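Local coordinates for glucose-inhibited division protein A-related protein, probable oxidoreductase (Thermus thermophilus, PDB 2CUL) that binds flavin-adenine dinucleotide in a Rossmann-type fold and is probably an oxidoreductase related to the glucose-inhibited division protein A, at residues T90-L95 with Y146-E151; K116-V121 with Y202-C207; L156-V161 with L181-E186. One frame throughout, in Å; residues are numbered along the deposited sequence.

In the fold
Contact 2 (116-121 with 202-207) is the buried one, near the centre of the chain, where two parallel strands of the Rossmann sheet are joined by backbone bonds. Contact 1 (90-95 with 146-151) lies farther out, setting helix 148-155 against another strand of that sheet through apolar touches and one water. Both touch FAD, contact 1 at the adenine and contact 2 by a bond to the phosphate and by packing on the adenine, and L149 packs on V121 between them. Contact 3 (156-161 with 181-186), partly buried, is an antiparallel pair of the second sheet with an aromatic cluster; it follows helix 148-155 and meets contact 2 through a probable F183-C207 backbone bond and F183 on L119.

Contact 1 of 3, residues T90-L95 with Y146-E151; sequences TATGLL and YPDLLE. With FAD (flavin-adenine dinucleotide), chain B.
The methyl CG2 of T90 sits over one face of the Y146 ring, 3.8 Å from the ring centroid and 21° off its normal, a CH-pi contact displaced toward the rim at CG and CD2. OG1 of T90 stands beside the backbone N (chi1 -54°), which turns CG2 to the ring face; the two side chains cross at about a right angle. T92 and D148 instead lie side by side and point the same way, CB of T92 to CB of D148 at 3.5 Å, with T92 CG2 also against the aspartate CB and CG. L149 divides its branches: CD1 reaches the backbone of G93, and CD2 lies 3.7 Å from N6A of FAD.

No direct hydrogen bond joins the segments. A water does so, accepting from L149 N at 2.8 Å and donating to A91 O at 2.8 Å, with a weak bond to Y146 O. A91 O also receives N6A of FAD at 2.9 Å, while A91 N donates to FAD N1A at 2.9 Å, so one residue reads both polar positions on this edge of the adenine.

The first turn of helix 148-155 thus packs on strand 84-97, which pairs with strand 100-106 through T92 and R105; W107 meets the Y146 ring edge-to-face.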
loop_
_atom_site.group_PDB
_atom_site.type_symbol
_atom_site.label_atom_id
_atom_site.label_comp_id
_atom_site.label_asym_id
_atom_site.label_seq_id
_atom_site.Cartn_x
_atom_site.Cartn_y
_atom_site.Cartn_z
ATOM N N THR A 90 8.123 -7.559 -6.430
ATOM C CA THR A 90 7.753 -8.042 -5.104
ATOM C C THR A 90 8.808 -7.611 -4.092
ATOM O O THR A 90 9.914 -8.151 -4.079
ATOM C CB THR A 90 7.648 -9.574 -5.083
ATOM O OG1 THR A 90 6.746 -10.003 -6.112
ATOM C CG2 THR A 90 7.129 -10.049 -3.735
ATOM N N ALA A 91 8.476 -6.633 -3.253
ATOM C CA ALA A 91 9.422 -6.156 -2.254
ATOM C C ALA A 91 9.704 -7.267 -1.253
ATOM O O ALA A 91 8.787 -7.882 -0.712
ATOM C CB ALA A 91 8.869 -4.926 -1.536
ATOM N N THR A 92 10.985 -7.514 -1.003
ATOM C CA THR A 92 11.384 -8.573 -0.085
ATOM C C THR A 92 12.192 -8.065 1.101
ATOM O O THR A 92 12.482 -8.819 2.030
ATOM C CB THR A 92 12.226 -9.636 -0.816
ATOM O OG1 THR A 92 13.337 -9.000 -1.462
ATOM C CG2 THR A 92 11.385 -10.370 -1.851
ATOM N N GLY A 93 12.562 -6.792 1.071
ATOM C CA GLY A 93 13.338 -6.236 2.164
ATOM C C GLY A 93 13.677 -4.779 1.941
ATOM O O GLY A 93 13.445 -4.234 0.863
ATOM N N LEU A 94 14.227 -4.138 2.964
ATOM C CA LEU A 94 14.585 -2.732 2.863
ATOM C C LEU A 94 16.033 -2.531 2.432
ATOM O O LEU A 94 16.937 -3.196 2.945
ATOM C CB LEU A 94 14.372 -2.038 4.214
ATOM C CG LEU A 94 12.978 -2.126 4.845
ATOM C CD1 LEU A 94 12.952 -1.293 6.120
ATOM C CD2 LEU A 94 11.926 -1.624 3.862
ATOM N N LEU A 95 16.253 -1.639 1.469
ATOM C CA LEU A 95 17.612 -1.331 1.037
ATOM C C LEU A 95 18.090 -0.270 2.018
ATOM O O LEU A 95 17.469 0.784 2.144
ATOM C CB LEU A 95 17.630 -0.753 -0.379
ATOM C CG LEU A 95 17.402 -1.693 -1.556
ATOM C CD1 LEU A 95 17.460 -0.888 -2.849
ATOM C CD2 LEU A 95 18.469 -2.780 -1.564
ATOM N N TYR A 146 3.860 -12.840 -0.008
ATOM C CA TYR A 146 5.237 -13.327 0.077
ATOM C C TYR A 146 5.713 -12.996 1.492
ATOM O O TYR A 146 5.534 -11.875 1.961
ATOM C CB TYR A 146 6.122 -12.616 -0.953
ATOM C CG TYR A 146 6.037 -13.183 -2.357
ATOM C CD1 TYR A 146 4.824 -13.218 -3.051
ATOM C CD2 TYR A 146 7.180 -13.658 -3.005
ATOM C CE1 TYR A 146 4.751 -13.708 -4.357
ATOM C CE2 TYR A 146 7.116 -14.149 -4.314
ATOM C CZ TYR A 146 5.901 -14.168 -4.980
ATOM O OH TYR A 146 5.847 -14.646 -6.268
ATOM N N PRO A 147 6.342 -13.966 2.178
ATOM C CA PRO A 147 6.839 -13.801 3.549
ATOM C C PRO A 147 8.095 -12.964 3.770
ATOM O O PRO A 147 8.366 -12.525 4.886
ATOM C CB PRO A 147 7.049 -15.242 3.995
ATOM C CG PRO A 147 7.579 -15.872 2.749
ATOM C CD PRO A 147 6.633 -15.329 1.683
ATOM N N ASP A 148 8.852 -12.736 2.709
ATOM C CA ASP A 148 10.112 -12.007 2.804
ATOM C C ASP A 148 10.121 -10.641 3.478
ATOM O O ASP A 148 10.948 -10.395 4.354
ATOM C CB ASP A 148 10.716 -11.871 1.413
ATOM C CG ASP A 148 10.775 -13.191 0.683
ATOM O OD1 ASP A 148 11.883 -13.758 0.567
ATOM O OD2 ASP A 148 9.714 -13.663 0.238
ATOM N N LEU A 149 9.224 -9.746 3.076
ATOM C CA LEU A 149 9.223 -8.409 3.659
ATOM C C LEU A 149 8.998 -8.425 5.166
ATOM O O LEU A 149 9.714 -7.752 5.905
ATOM C CB LEU A 149 8.184 -7.521 2.972
ATOM C CG LEU A 149 8.144 -6.058 3.427
ATOM C CD1 LEU A 149 9.518 -5.408 3.276
ATOM C CD2 LEU A 149 7.104 -5.309 2.600
ATOM N N LEU A 150 8.012 -9.183 5.632
ATOM C CA LEU A 150 7.762 -9.252 7.067
ATOM C C LEU A 150 8.990 -9.796 7.791
ATOM O O LEU A 150 9.371 -9.296 8.850
ATOM C CB LEU A 150 6.560 -10.151 7.373
ATOM C CG LEU A 150 6.347 -10.423 8.870
ATOM C CD1 LEU A 150 6.076 -9.114 9.600
ATOM C CD2 LEU A 150 5.188 -11.392 9.058
ATOM N N GLU A 151 9.602 -10.829 7.220
ATOM C CA GLU A 151 10.785 -11.430 7.823
ATOM C C GLU A 151 11.900 -10.398 7.940
ATOM O O GLU A 151 12.570 -10.315 8.971
ATOM C CB GLU A 151 11.263 -12.623 6.990
ATOM C CG GLU A 151 12.520 -13.310 7.519
ATOM C CD GLU A 151 12.408 -13.706 8.981
ATOM O OE1 GLU A 151 11.374 -14.068 9.670
ATOM O OE2 GLU A 151 13.586 -14.086 9.400
HETATM P PA FAD B . -4.464 -2.841 -0.031
HETATM O O1A FAD B . -4.669 -4.248 0.350
HETATM O O2A FAD B . -5.545 -2.106 -0.737
HETATM O O5B FAD B . -3.155 -2.725 -0.934
HETATM C C5B FAD B . -1.935 -3.339 -0.514
HETATM C C4B FAD B . -1.111 -3.538 -1.780
HETATM O O4B FAD B . 0.225 -3.826 -1.368
HETATM C C3B FAD B . -1.562 -4.724 -2.657
HETATM O O3B FAD B . -1.709 -4.356 -4.011
HETATM C C2B FAD B . -0.488 -5.744 -2.425
HETATM O O2B FAD B . -0.334 -6.719 -3.430
HETATM C C1B FAD B . 0.732 -4.852 -2.208
HETATM N N9A FAD B . 1.849 -5.486 -1.511
HETATM C C8A FAD B . 1.834 -6.043 -0.254
HETATM N N7A FAD B . 3.018 -6.535 0.092
HETATM C C5A FAD B . 3.830 -6.279 -0.995
HETATM C C6A FAD B . 5.196 -6.558 -1.242
HETATM N N6A FAD B . 5.990 -7.166 -0.378
HETATM N N1A FAD B . 5.717 -6.160 -2.463
HETATM C C2A FAD B . 4.913 -5.523 -3.381
HETATM N N3A FAD B . 3.598 -5.230 -3.201
HETATM C C4A FAD B . 3.107 -5.629 -1.997
HETATM N N1 FAD B . -12.776 -1.856 3.867
HETATM C C2 FAD B . -13.942 -1.463 3.251
HETATM O O2 FAD B . -14.213 -0.294 3.114
HETATM N N3 FAD B . -14.818 -2.453 2.779
HETATM C C4 FAD B . -14.592 -3.808 2.893
HETATM O O4 FAD B . -15.416 -4.636 2.449
HETATM C C4X FAD B . -13.399 -4.211 3.528
HETATM N N5 FAD B . -13.107 -5.558 3.687
HETATM C C5X FAD B . -11.939 -5.960 4.309
HETATM C C6 FAD B . -11.669 -7.319 4.457
HETATM C C7 FAD B . -10.494 -7.788 5.074
HETATM C C7M FAD B . -10.264 -9.274 5.195
HETATM C C8 FAD B . -9.549 -6.817 5.564
HETATM C C8M FAD B . -8.265 -7.232 6.230
HETATM C C9 FAD B . -9.811 -5.432 5.429
HETATM C C9A FAD B . -11.000 -4.970 4.803
HETATM N N10 FAD B . -11.306 -3.572 4.641
HETATM C C10 FAD B . -12.504 -3.195 4.007
HETATM C "C1'" FAD B . -10.380 -2.483 5.149
HETATM C "C2'" FAD B . -9.539 -1.678 4.132
HETATM O "O2'" FAD B . -10.362 -0.748 3.481
HETATM C "C3'" FAD B . -8.855 -2.574 3.080
HETATM O "O3'" FAD B . -7.998 -3.533 3.696
HETATM C "C4'" FAD B . -7.979 -1.778 2.090
HETATM O "O4'" FAD B . -7.614 -2.585 0.973
HETATM C "C5'" FAD B . -6.726 -1.270 2.830
HETATM O "O5'" FAD B . -5.924 -0.486 1.933
HETATM P P FAD B . -4.346 -0.621 1.855
HETATM O O1P FAD B . -3.941 0.386 0.860
HETATM O O2P FAD B . -3.729 -0.501 3.219
HETATM O O3P FAD B . -4.072 -2.082 1.337
HETATM O O HOH W 1 7.853 -10.173 0.648
#

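Contact 2 of 3, residues K116-V121 with Y202-C207; sequences KVVLAV and YAVGLC. With FAD (flavin-adenine dinucleotide), chain B.
Segments 116-121 and 202-207 run parallel, with V118 bridged to Y202 and L119 to A203, their CA atoms 4.5 Å apart in each bridge. Three backbone bonds hold the pair: Y202 N gives to V117 O at 2.8 Å, L119 N to Y202 O at 2.9 Å and V204 N to L119 O at 3.0 Å. CA-H...O contacts, such as A203 CA to L119 O, supplement them.

V118 and Y202 project from one face of the sheet. V118 CG2 touches the tyrosine CB, and its CG1 meets CG1 of V204, which also lies 3.7 Å from A120 CB. That V204 methyl stands between the backbone N and carbonyl carbon (chi1 66°), the rotation that brings it against both partners. The extended part of K116 runs obliquely past CE2 and OH of Y202, with CE 3.7 Å from OH; V117 O lies at the ring edge. Beyond the strands, V121 CG2 packs on CB of C207.

FAD meets both segments just past the strand ends. L206 N donates to O2P at 2.9 Å, G205 CA lies close to the same oxygen, and V121 CG1 lies 3.5 Å from N7A of the adenine. Helix 213-230 covers the V118 and Y202 face. Parallel strands whose C-terminal ends open onto a dinucleotide are the hallmark of the Rossmann fold, and A120 touches the GxGxxG-like segment, consistent with an FAD-binding site of this kind.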
loop_
_atom_site.group_PDB
_atom_site.type_symbol
_atom_site.label_atom_id
_atom_site.label_comp_id
_atom_site.label_asym_id
_atom_site.label_seq_id
_atom_site.Cartn_x
_atom_site.Cartn_y
_atom_site.Cartn_z
ATOM N N LYS A 116 12.422 8.889 -0.734
ATOM C CA LYS A 116 11.583 8.579 0.414
ATOM C C LYS A 116 10.880 7.285 0.043
ATOM O O LYS A 116 10.432 7.126 -1.094
ATOM C CB LYS A 116 10.572 9.698 0.669
ATOM C CG LYS A 116 11.233 10.983 1.149
ATOM C CD LYS A 116 10.225 12.073 1.426
ATOM C CE LYS A 116 10.920 13.306 1.974
ATOM N NZ LYS A 116 12.029 13.740 1.082
ATOM N N VAL A 117 10.807 6.355 0.989
ATOM C CA VAL A 117 10.179 5.062 0.741
ATOM C C VAL A 117 8.941 4.902 1.611
ATOM O O VAL A 117 8.999 5.062 2.829
ATOM C CB VAL A 117 11.171 3.910 1.019
ATOM C CG1 VAL A 117 10.496 2.567 0.788
ATOM C CG2 VAL A 117 12.392 4.049 0.111
ATOM N N VAL A 118 7.824 4.589 0.965
ATOM C CA VAL A 118 6.544 4.428 1.642
ATOM C C VAL A 118 6.044 2.993 1.582
ATOM O O VAL A 118 5.966 2.402 0.504
ATOM C CB VAL A 118 5.457 5.320 0.987
ATOM C CG1 VAL A 118 4.116 5.125 1.692
ATOM C CG2 VAL A 118 5.878 6.784 1.028
ATOM N N LEU A 119 5.704 2.436 2.740
ATOM C CA LEU A 119 5.163 1.087 2.802
ATOM C C LEU A 119 3.647 1.219 2.934
ATOM O O LEU A 119 3.149 1.817 3.888
ATOM C CB LEU A 119 5.729 0.322 4.006
ATOM C CG LEU A 119 7.243 0.105 4.015
ATOM C CD1 LEU A 119 7.642 -0.728 5.227
ATOM C CD2 LEU A 119 7.665 -0.602 2.731
ATOM N N ALA A 120 2.924 0.684 1.953
ATOM C CA ALA A 120 1.460 0.725 1.938
ATOM C C ALA A 120 1.017 -0.679 1.551
ATOM O O ALA A 120 0.235 -0.865 0.619
ATOM C CB ALA A 120 0.969 1.738 0.900
ATOM N N VAL A 121 1.506 -1.657 2.309
ATOM C CA VAL A 121 1.262 -3.067 2.033
ATOM C C VAL A 121 -0.012 -3.721 2.568
ATOM O O VAL A 121 -0.156 -4.940 2.499
ATOM C CB VAL A 121 2.490 -3.904 2.472
ATOM C CG1 VAL A 121 3.723 -3.469 1.673
ATOM C CG2 VAL A 121 2.744 -3.731 3.966
ATOM N N TYR A 202 8.468 5.713 5.519
ATOM C CA TYR A 202 7.094 6.097 5.841
ATOM C C TYR A 202 6.174 4.891 5.688
ATOM O O TYR A 202 6.527 3.916 5.035
ATOM C CB TYR A 202 6.624 7.196 4.885
ATOM C CG TYR A 202 7.451 8.455 4.957
ATOM C CD1 TYR A 202 7.046 9.531 5.745
ATOM C CD2 TYR A 202 8.653 8.559 4.263
ATOM C CE1 TYR A 202 7.818 10.680 5.840
ATOM C CE2 TYR A 202 9.435 9.703 4.351
ATOM C CZ TYR A 202 9.012 10.760 5.143
ATOM O OH TYR A 202 9.784 11.895 5.239
ATOM N N ALA A 203 4.995 4.962 6.296
ATOM C CA ALA A 203 4.014 3.889 6.187
ATOM C C ALA A 203 2.624 4.513 6.195
ATOM O O ALA A 203 2.398 5.537 6.845
ATOM C CB ALA A 203 4.163 2.912 7.335
ATOM N N VAL A 204 1.698 3.903 5.466
ATOM C CA VAL A 204 0.341 4.430 5.381
ATOM C C VAL A 204 -0.666 3.310 5.133
ATOM O O VAL A 204 -0.310 2.252 4.621
ATOM C CB VAL A 204 0.246 5.475 4.236
ATOM C CG1 VAL A 204 0.449 4.798 2.887
ATOM C CG2 VAL A 204 -1.084 6.191 4.275
ATOM N N GLY A 205 -1.917 3.542 5.519
ATOM C CA GLY A 205 -2.947 2.549 5.290
ATOM C C GLY A 205 -3.094 1.496 6.365
ATOM O O GLY A 205 -2.651 1.673 7.500
ATOM N N LEU A 206 -3.709 0.383 5.982
ATOM C CA LEU A 206 -3.973 -0.712 6.901
ATOM C C LEU A 206 -2.738 -1.300 7.578
ATOM O O LEU A 206 -2.843 -1.829 8.687
ATOM C CB LEU A 206 -4.738 -1.825 6.179
ATOM C CG LEU A 206 -5.671 -2.623 7.093
ATOM C CD1 LEU A 206 -6.878 -1.759 7.439
ATOM C CD2 LEU A 206 -6.110 -3.911 6.410
ATOM N N CYS A 207 -1.574 -1.220 6.938
ATOM C CA CYS A 207 -0.389 -1.789 7.572
ATOM C C CYS A 207 0.043 -0.998 8.811
ATOM O O CYS A 207 0.931 -1.433 9.539
ATOM C CB CYS A 207 0.775 -1.946 6.568
ATOM S SG CYS A 207 1.687 -0.463 6.073
HETATM P PA FAD B . -4.464 -2.841 -0.031
HETATM O O1A FAD B . -4.669 -4.248 0.350
HETATM O O2A FAD B . -5.545 -2.106 -0.737
HETATM O O5B FAD B . -3.155 -2.725 -0.934
HETATM C C5B FAD B . -1.935 -3.339 -0.514
HETATM C C4B FAD B . -1.111 -3.538 -1.780
HETATM O O4B FAD B . 0.225 -3.826 -1.368
HETATM C C3B FAD B . -1.562 -4.724 -2.657
HETATM O O3B FAD B . -1.709 -4.356 -4.011
HETATM C C2B FAD B . -0.488 -5.744 -2.425
HETATM O O2B FAD B . -0.334 -6.719 -3.430
HETATM C C1B FAD B . 0.732 -4.852 -2.208
HETATM N N9A FAD B . 1.849 -5.486 -1.511
HETATM C C8A FAD B . 1.834 -6.043 -0.254
HETATM N N7A FAD B . 3.018 -6.535 0.092
HETATM C C5A FAD B . 3.830 -6.279 -0.995
HETATM C C6A FAD B . 5.196 -6.558 -1.242
HETATM N N6A FAD B . 5.990 -7.166 -0.378
HETATM N N1A FAD B . 5.717 -6.160 -2.463
HETATM C C2A FAD B . 4.913 -5.523 -3.381
HETATM N N3A FAD B . 3.598 -5.230 -3.201
HETATM C C4A FAD B . 3.107 -5.629 -1.997
HETATM N N1 FAD B . -12.776 -1.856 3.867
HETATM C C2 FAD B . -13.942 -1.463 3.251
HETATM O O2 FAD B . -14.213 -0.294 3.114
HETATM N N3 FAD B . -14.818 -2.453 2.779
HETATM C C4 FAD B . -14.592 -3.808 2.893
HETATM O O4 FAD B . -15.416 -4.636 2.449
HETATM C C4X FAD B . -13.399 -4.211 3.528
HETATM N N5 FAD B . -13.107 -5.558 3.687
HETATM C C5X FAD B . -11.939 -5.960 4.309
HETATM C C6 FAD B . -11.669 -7.319 4.457
HETATM C C7 FAD B . -10.494 -7.788 5.074
HETATM C C7M FAD B . -10.264 -9.274 5.195
HETATM C C8 FAD B . -9.549 -6.817 5.564
HETATM C C8M FAD B . -8.265 -7.232 6.230
HETATM C C9 FAD B . -9.811 -5.432 5.429
HETATM C C9A FAD B . -11.000 -4.970 4.803
HETATM N N10 FAD B . -11.306 -3.572 4.641
HETATM C C10 FAD B . -12.504 -3.195 4.007
HETATM C "C1'" FAD B . -10.380 -2.483 5.149
HETATM C "C2'" FAD B . -9.539 -1.678 4.132
HETATM O "O2'" FAD B . -10.362 -0.748 3.481
HETATM C "C3'" FAD B . -8.855 -2.574 3.080
HETATM O "O3'" FAD B . -7.998 -3.533 3.696
HETATM C "C4'" FAD B . -7.979 -1.778 2.090
HETATM O "O4'" FAD B . -7.614 -2.585 0.973
HETATM C "C5'" FAD B . -6.726 -1.270 2.830
HETATM O "O5'" FAD B . -5.924 -0.486 1.933
HETATM P P FAD B . -4.346 -0.621 1.855
HETATM O O1P FAD B . -3.941 0.386 0.860
HETATM O O2P FAD B . -3.729 -0.501 3.219
HETATM O O3P FAD B . -4.072 -2.082 1.337
#

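Contact 3 of 3, residues L156-V161 with L181-E186; sequences LGFRFV and LAFHPE
A182 O accepts V161 N at 2.9 Å and also faces F160 CA, 3.2 Å away in a CA-H...O contact, with the F160 ring edge alongside. The same two residues close the hydrogen-bonded pair in return, A182 N giving to V161 O at 3.0 Å. H184 N then donates to R159 O at 2.9 Å. F160 and F183 form the non-hydrogen-bonded pair between these bonds.

Although the CB atoms of F160 and F183 diverge, their side chains end side by side, pointing the same way: CE1 of F160 lies over one face of the F183 ring, 3.5 Å from CD1, with the planes at 33°. F183 in turn presents its edge to the face of F158 in an offset edge-to-face pair with centroids 5.6 Å apart, completing an aromatic cluster. Further along, the H184 ring swings away from its backbone N (chi1 -173°) to lie against V161, whose CG1 approaches CD2 of H184 at 3.5 Å. ND1 of H184 accepts E186 N, which lies in the plane of the imidazole, at 3.0 Å, and this helps to fix the rotation of the ring.

G157 ends helix 148-155 in a Schellman motif, and the chain enters strand 160-167, which forms a beta hairpin with strand 176-183 at the edge of a four-stranded antiparallel sheet. L150 and L153 of that helix cover the cluster, while F183 also touches L119 of strand 116-119 in the Rossmann sheet.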
loop_
_atom_site.group_PDB
_atom_site.type_symbol
_atom_site.label_atom_id
_atom_site.label_comp_id
_atom_site.label_asym_id
_atom_site.label_seq_id
_atom_site.Cartn_x
_atom_site.Cartn_y
_atom_site.Cartn_z
ATOM N N LEU A 156 14.972 -6.711 11.411
ATOM C CA LEU A 156 15.494 -5.381 11.694
ATOM C C LEU A 156 15.037 -4.855 13.047
ATOM O O LEU A 156 15.533 -3.832 13.516
ATOM C CB LEU A 156 15.088 -4.405 10.582
ATOM C CG LEU A 156 15.678 -4.713 9.201
ATOM C CD1 LEU A 156 15.114 -3.748 8.168
ATOM C CD2 LEU A 156 17.197 -4.609 9.254
ATOM N N GLY A 157 14.087 -5.550 13.668
ATOM C CA GLY A 157 13.613 -5.137 14.978
ATOM C C GLY A 157 12.223 -4.532 15.062
ATOM O O GLY A 157 11.745 -4.235 16.158
ATOM N N PHE A 158 11.564 -4.342 13.924
ATOM C CA PHE A 158 10.225 -3.763 13.937
ATOM C C PHE A 158 9.225 -4.610 14.718
ATOM O O PHE A 158 9.238 -5.839 14.638
ATOM C CB PHE A 158 9.723 -3.563 12.505
ATOM C CG PHE A 158 10.349 -2.394 11.807
ATOM C CD1 PHE A 158 9.869 -1.102 12.015
ATOM C CD2 PHE A 158 11.429 -2.579 10.950
ATOM C CE1 PHE A 158 10.457 -0.013 11.374
ATOM C CE2 PHE A 158 12.025 -1.497 10.307
ATOM C CZ PHE A 158 11.536 -0.212 10.519
ATOM N N ARG A 159 8.364 -3.934 15.476
ATOM C CA ARG A 159 7.333 -4.588 16.278
ATOM C C ARG A 159 5.983 -4.516 15.567
ATOM O O ARG A 159 5.679 -3.525 14.903
ATOM C CB ARG A 159 7.210 -3.909 17.645
ATOM C CG ARG A 159 8.450 -4.000 18.523
ATOM C CD ARG A 159 8.848 -5.440 18.783
ATOM N NE ARG A 159 9.533 -5.583 20.064
ATOM C CZ ARG A 159 10.031 -6.727 20.522
ATOM N NH1 ARG A 159 9.926 -7.837 19.800
ATOM N NH2 ARG A 159 10.624 -6.765 21.708
ATOM N N PHE A 160 5.167 -5.552 15.735
ATOM C CA PHE A 160 3.855 -5.617 15.096
ATOM C C PHE A 160 2.752 -6.051 16.057
ATOM O O PHE A 160 3.017 -6.643 17.103
ATOM C CB PHE A 160 3.896 -6.611 13.936
ATOM C CG PHE A 160 4.886 -6.258 12.870
ATOM C CD1 PHE A 160 4.510 -5.464 11.790
ATOM C CD2 PHE A 160 6.204 -6.693 12.955
ATOM C CE1 PHE A 160 5.434 -5.108 10.811
ATOM C CE2 PHE A 160 7.137 -6.345 11.980
ATOM C CZ PHE A 160 6.753 -5.550 10.907
ATOM N N VAL A 161 1.512 -5.751 15.683
ATOM C CA VAL A 161 0.347 -6.138 16.468
ATOM C C VAL A 161 -0.578 -6.911 15.531
ATOM O O VAL A 161 -0.596 -6.660 14.328
ATOM C CB VAL A 161 -0.406 -4.911 17.046
ATOM C CG1 VAL A 161 0.487 -4.173 18.025
ATOM C CG2 VAL A 161 -0.851 -3.979 15.930
ATOM N N LEU A 181 -0.640 -8.625 10.209
ATOM C CA LEU A 181 0.153 -7.853 11.148
ATOM C C LEU A 181 0.293 -6.410 10.697
ATOM O O LEU A 181 0.549 -6.136 9.526
ATOM C CB LEU A 181 1.546 -8.464 11.292
ATOM C CG LEU A 181 1.626 -9.882 11.855
ATOM C CD1 LEU A 181 3.085 -10.288 11.980
ATOM C CD2 LEU A 181 0.945 -9.936 13.215
ATOM N N ALA A 182 0.115 -5.493 11.641
ATOM C CA ALA A 182 0.253 -4.070 11.369
ATOM C C ALA A 182 1.392 -3.571 12.246
ATOM O O ALA A 182 1.633 -4.119 13.325
ATOM C CB ALA A 182 -1.030 -3.333 11.722
ATOM N N PHE A 183 2.104 -2.553 11.779
ATOM C CA PHE A 183 3.191 -1.984 12.565
ATOM C C PHE A 183 2.626 -1.521 13.900
ATOM O O PHE A 183 1.550 -0.923 13.958
ATOM C CB PHE A 183 3.801 -0.779 11.849
ATOM C CG PHE A 183 4.696 -1.139 10.703
ATOM C CD1 PHE A 183 5.984 -1.605 10.935
ATOM C CD2 PHE A 183 4.256 -1.005 9.387
ATOM C CE1 PHE A 183 6.828 -1.932 9.876
ATOM C CE2 PHE A 183 5.090 -1.330 8.321
ATOM C CZ PHE A 183 6.379 -1.793 8.564
ATOM N N HIS A 184 3.351 -1.798 14.976
ATOM C CA HIS A 184 2.918 -1.380 16.302
ATOM C C HIS A 184 2.820 0.147 16.281
ATOM O O HIS A 184 3.657 0.824 15.679
ATOM C CB HIS A 184 3.943 -1.842 17.340
ATOM C CG HIS A 184 3.515 -1.616 18.757
ATOM N ND1 HIS A 184 3.479 -0.366 19.335
ATOM C CD2 HIS A 184 3.092 -2.483 19.706
ATOM C CE1 HIS A 184 3.052 -0.472 20.580
ATOM N NE2 HIS A 184 2.809 -1.746 20.830
ATOM N N PRO A 185 1.794 0.714 16.930
ATOM C CA PRO A 185 1.630 2.170 16.953
ATOM C C PRO A 185 2.863 2.982 17.355
ATOM O O PRO A 185 3.077 4.080 16.841
ATOM C CB PRO A 185 0.468 2.365 17.921
ATOM C CG PRO A 185 -0.372 1.160 17.652
ATOM C CD PRO A 185 0.660 0.050 17.597
ATOM N N GLU A 186 3.669 2.454 18.271
ATOM C CA GLU A 186 4.864 3.164 18.727
ATOM C C GLU A 186 5.910 3.336 17.629
ATOM O O GLU A 186 6.787 4.188 17.735
ATOM C CB GLU A 186 5.481 2.434 19.928
ATOM C CG GLU A 186 6.803 3.006 20.442
ATOM C CD GLU A 186 6.722 4.477 20.819
ATOM O OE1 GLU A 186 5.735 4.880 21.469
ATOM O OE2 GLU A 186 7.659 5.229 20.476
#